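Local coordinates for type IV secretion system protein VirB11 (Brucella suis, PDB 2GZA), which hydrolyses ATP as the hexameric ATPase of the VirB type IV secretion system, which could be required to establish the bacterium's replication niche in the host, at residues A266-N271 with L301-G306. Numbering follows the deposited sequence.
Sequences AYDFIN and LQNRQG
With CG anti to the backbone N (chi1 -179°), Tyr-267 sends its ring out from helix 265-274 to the loop between helices 289-300 and 311-321, within the P-loop ATPase fold of the GSP E family and away from the predicted ATP-binding residues. Gln-305, extended beyond CG (chi2 155°), runs across the outer part of that ring at about a right angle. The peptide joining Gln-305 to Gly-306 lies over one face near the rim, with Gly-306 N 3.8 Å above the plane. Gly-306 CA lies 3.7 Å from Tyr-267 CD1. Nearer the helix, Asn-303 packs its CB against the tyrosine methylene, 3.8 Å from Tyr-267 CB. The polar link that can be assigned across the segments runs through a water, donating to Gln-305 OE1 at 2.8 Å and, weakly, to Asp-268 OD2 at 3.3 Å. Gln-302 of a neighbouring subunit packs on both Tyr-267 and Gln-305, placing the contact at a subunit interface of the hexamer. Van der Waals packing on the buried tyrosine, which Gln-305 OE1 also touches 3.5 Å from Tyr-267 CE2, thus carries the contact, and the water adds a modest polar tie at its more exposed side.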
ATOM      1  N   ALA C 266      11.826  -9.654  17.562  1.00 33.07           N
ATOM      2  CA  ALA C 266      10.503 -10.187  17.875  1.00 33.03           C
ATOM      3  C   ALA C 266       9.975 -11.071  16.762  1.00 32.99           C
ATOM      4  O   ALA C 266       9.322 -12.070  17.022  1.00 33.03           O
ATOM      5  CB  ALA C 266       9.521  -9.071  18.165  1.00 33.03           C
ATOM      6  N   TYR C 267      10.272 -10.701  15.523  1.00 33.00           N
ATOM      7  CA  TYR C 267       9.836 -11.465  14.362  1.00 33.16           C
ATOM      8  C   TYR C 267      10.597 -12.788  14.229  1.00 33.37           C
ATOM      9  O   TYR C 267      10.004 -13.822  13.903  1.00 33.29           O
ATOM     10  CB  TYR C 267       9.976 -10.639  13.087  1.00 33.24           C
ATOM     11  CG  TYR C 267       9.520 -11.351  11.834  1.00 33.44           C
ATOM     12  CD1 TYR C 267       8.185 -11.350  11.462  1.00 33.86           C
ATOM     13  CD2 TYR C 267      10.424 -12.026  11.022  1.00 34.59           C
ATOM     14  CE1 TYR C 267       7.763 -12.002  10.316  1.00 34.40           C
ATOM     15  CE2 TYR C 267      10.011 -12.682   9.872  1.00 34.67           C
ATOM     16  CZ  TYR C 267       8.677 -12.664   9.528  1.00 34.59           C
ATOM     17  OH  TYR C 267       8.241 -13.306   8.389  1.00 35.95           O
ATOM     18  N   ASP C 268      11.903 -12.749  14.457  1.00 33.36           N
ATOM     19  CA  ASP C 268      12.705 -13.955  14.461  1.00 33.44           C
ATOM     20  C   ASP C 268      12.273 -14.854  15.614  1.00 33.49           C
ATOM     21  O   ASP C 268      12.220 -16.066  15.448  1.00 33.80           O
ATOM     22  CB  ASP C 268      14.178 -13.602  14.548  1.00 33.59           C
ATOM     23  CG  ASP C 268      14.616 -12.703  13.419  1.00 34.52           C
ATOM     24  OD1 ASP C 268      14.634 -11.466  13.618  1.00 35.32           O
ATOM     25  OD2 ASP C 268      14.922 -13.234  12.325  1.00 35.97           O
ATOM     26  N   PHE C 269      11.942 -14.259  16.761  1.00 33.37           N
ATOM     27  CA  PHE C 269      11.455 -15.001  17.919  1.00 33.15           C
ATOM     28  C   PHE C 269      10.209 -15.783  17.535  1.00 33.42           C
ATOM     29  O   PHE C 269      10.116 -16.986  17.789  1.00 33.70           O
ATOM     30  CB  PHE C 269      11.140 -14.050  19.085  1.00 33.05           C
ATOM     31  CG  PHE C 269      10.744 -14.752  20.352  1.00 31.95           C
ATOM     32  CD1 PHE C 269      11.709 -15.215  21.234  1.00 31.49           C
ATOM     33  CD2 PHE C 269       9.407 -14.940  20.666  1.00 31.62           C
ATOM     34  CE1 PHE C 269      11.350 -15.861  22.415  1.00 31.29           C
ATOM     35  CE2 PHE C 269       9.036 -15.589  21.835  1.00 31.43           C
ATOM     36  CZ  PHE C 269      10.014 -16.051  22.714  1.00 31.41           C
ATOM     37  N   ILE C 270       9.253 -15.095  16.920  1.00 33.52           N
ATOM     38  CA  ILE C 270       8.013 -15.700  16.442  1.00 33.65           C
ATOM     39  C   ILE C 270       8.307 -16.861  15.515  1.00 33.80           C
ATOM     40  O   ILE C 270       7.681 -17.916  15.597  1.00 33.76           O
ATOM     41  CB  ILE C 270       7.109 -14.667  15.718  1.00 33.70           C
ATOM     42  CG1 ILE C 270       6.417 -13.755  16.726  1.00 33.81           C
ATOM     43  CG2 ILE C 270       6.045 -15.353  14.847  1.00 33.41           C
ATOM     44  CD1 ILE C 270       5.694 -12.573  16.086  1.00 34.34           C
ATOM     45  N   ASN C 271       9.276 -16.682  14.637  1.00 33.99           N
ATOM     46  CA  ASN C 271       9.596 -17.754  13.704  1.00 34.18           C
ATOM     47  C   ASN C 271      10.363 -18.896  14.296  1.00 34.08           C
ATOM     48  O   ASN C 271      10.219 -20.035  13.845  1.00 34.09           O
ATOM     49  CB  ASN C 271      10.320 -17.250  12.469  1.00 34.42           C
ATOM     50  CG  ASN C 271       9.392 -17.117  11.294  1.00 35.84           C
ATOM     51  OD1 ASN C 271       8.685 -18.061  10.928  1.00 37.87           O
ATOM     52  ND2 ASN C 271       9.369 -15.929  10.701  1.00 36.45           N
ATOM     53  N   LEU C 301       7.045  -4.904  13.569  1.00 33.58           N
ATOM     54  CA  LEU C 301       7.042  -3.929  12.490  1.00 34.26           C
ATOM     55  C   LEU C 301       8.401  -3.273  12.243  1.00 34.91           C
ATOM     56  O   LEU C 301       8.572  -2.577  11.250  1.00 34.91           O
ATOM     57  CB  LEU C 301       5.961  -2.872  12.729  1.00 34.19           C
ATOM     58  CG  LEU C 301       4.504  -3.318  12.598  1.00 34.00           C
ATOM     59  CD1 LEU C 301       3.570  -2.286  13.219  1.00 33.05           C
ATOM     60  CD2 LEU C 301       4.136  -3.587  11.144  1.00 32.90           C
ATOM     61  N   GLN C 302       9.357  -3.501  13.141  1.00 35.91           N
ATOM     62  CA  GLN C 302      10.732  -3.008  12.973  1.00 36.95           C
ATOM     63  C   GLN C 302      11.546  -3.932  12.066  1.00 36.95           C
ATOM     64  O   GLN C 302      12.638  -3.575  11.626  1.00 36.95           O
ATOM     65  CB  GLN C 302      11.441  -2.882  14.322  1.00 37.32           C
ATOM     66  CG  GLN C 302      10.711  -2.069  15.370  1.00 39.76           C
ATOM     67  CD  GLN C 302      10.964  -0.603  15.235  1.00 44.10           C
ATOM     68  OE1 GLN C 302      11.963  -0.208  14.650  1.00 46.14           O
ATOM     69  NE2 GLN C 302      10.071   0.228  15.783  1.00 45.21           N
ATOM     70  N   ASN C 303      11.011  -5.122  11.815  1.00 37.20           N
ATOM     71  CA  ASN C 303      11.641  -6.120  10.955  1.00 37.55           C
ATOM     72  C   ASN C 303      11.284  -5.841   9.502  1.00 37.71           C
ATOM     73  O   ASN C 303      10.160  -5.443   9.213  1.00 37.71           O
ATOM     74  CB  ASN C 303      11.150  -7.511  11.349  1.00 37.64           C
ATOM     75  CG  ASN C 303      12.041  -8.627  10.847  1.00 37.84           C
ATOM     76  OD1 ASN C 303      12.772  -9.223  11.622  1.00 39.46           O
ATOM     77  ND2 ASN C 303      11.967  -8.931   9.561  1.00 37.83           N
ATOM     78  N   ARG C 304      12.237  -6.047   8.597  1.00 37.92           N
ATOM     79  CA  ARG C 304      11.993  -5.903   7.156  1.00 38.21           C
ATOM     80  C   ARG C 304      10.862  -6.819   6.679  1.00 38.31           C
ATOM     81  O   ARG C 304       9.989  -6.402   5.924  1.00 38.36           O
ATOM     82  CB  ARG C 304      13.270  -6.168   6.356  1.00 38.20           C
ATOM     83  N   GLN C 305      10.874  -8.062   7.135  1.00 38.50           N
ATOM     84  CA  GLN C 305       9.807  -9.002   6.808  1.00 38.81           C
ATOM     85  C   GLN C 305       8.577  -8.830   7.677  1.00 38.69           C
ATOM     86  O   GLN C 305       7.462  -9.026   7.208  1.00 38.70           O
ATOM     87  CB  GLN C 305      10.319 -10.426   6.887  1.00 39.07           C
ATOM     88  CG  GLN C 305      11.282 -10.707   5.765  1.00 40.55           C
ATOM     89  CD  GLN C 305      12.239 -11.808   6.100  1.00 43.19           C
ATOM     90  OE1 GLN C 305      12.107 -12.492   7.127  1.00 44.98           O
ATOM     91  NE2 GLN C 305      13.244 -12.026   5.259  1.00 43.81           N
ATOM     92  N   GLY C 306       8.776  -8.456   8.937  1.00 38.58           N
ATOM     93  CA  GLY C 306       7.664  -8.129   9.820  1.00 38.34           C
ATOM     94  C   GLY C 306       6.761  -7.046   9.251  1.00 38.38           C
ATOM     95  O   GLY C 306       5.539  -7.113   9.393  1.00 38.26           O
TER
HETATM   96  O   HOH W   1      13.577 -12.089   9.479  1.00 31.55           O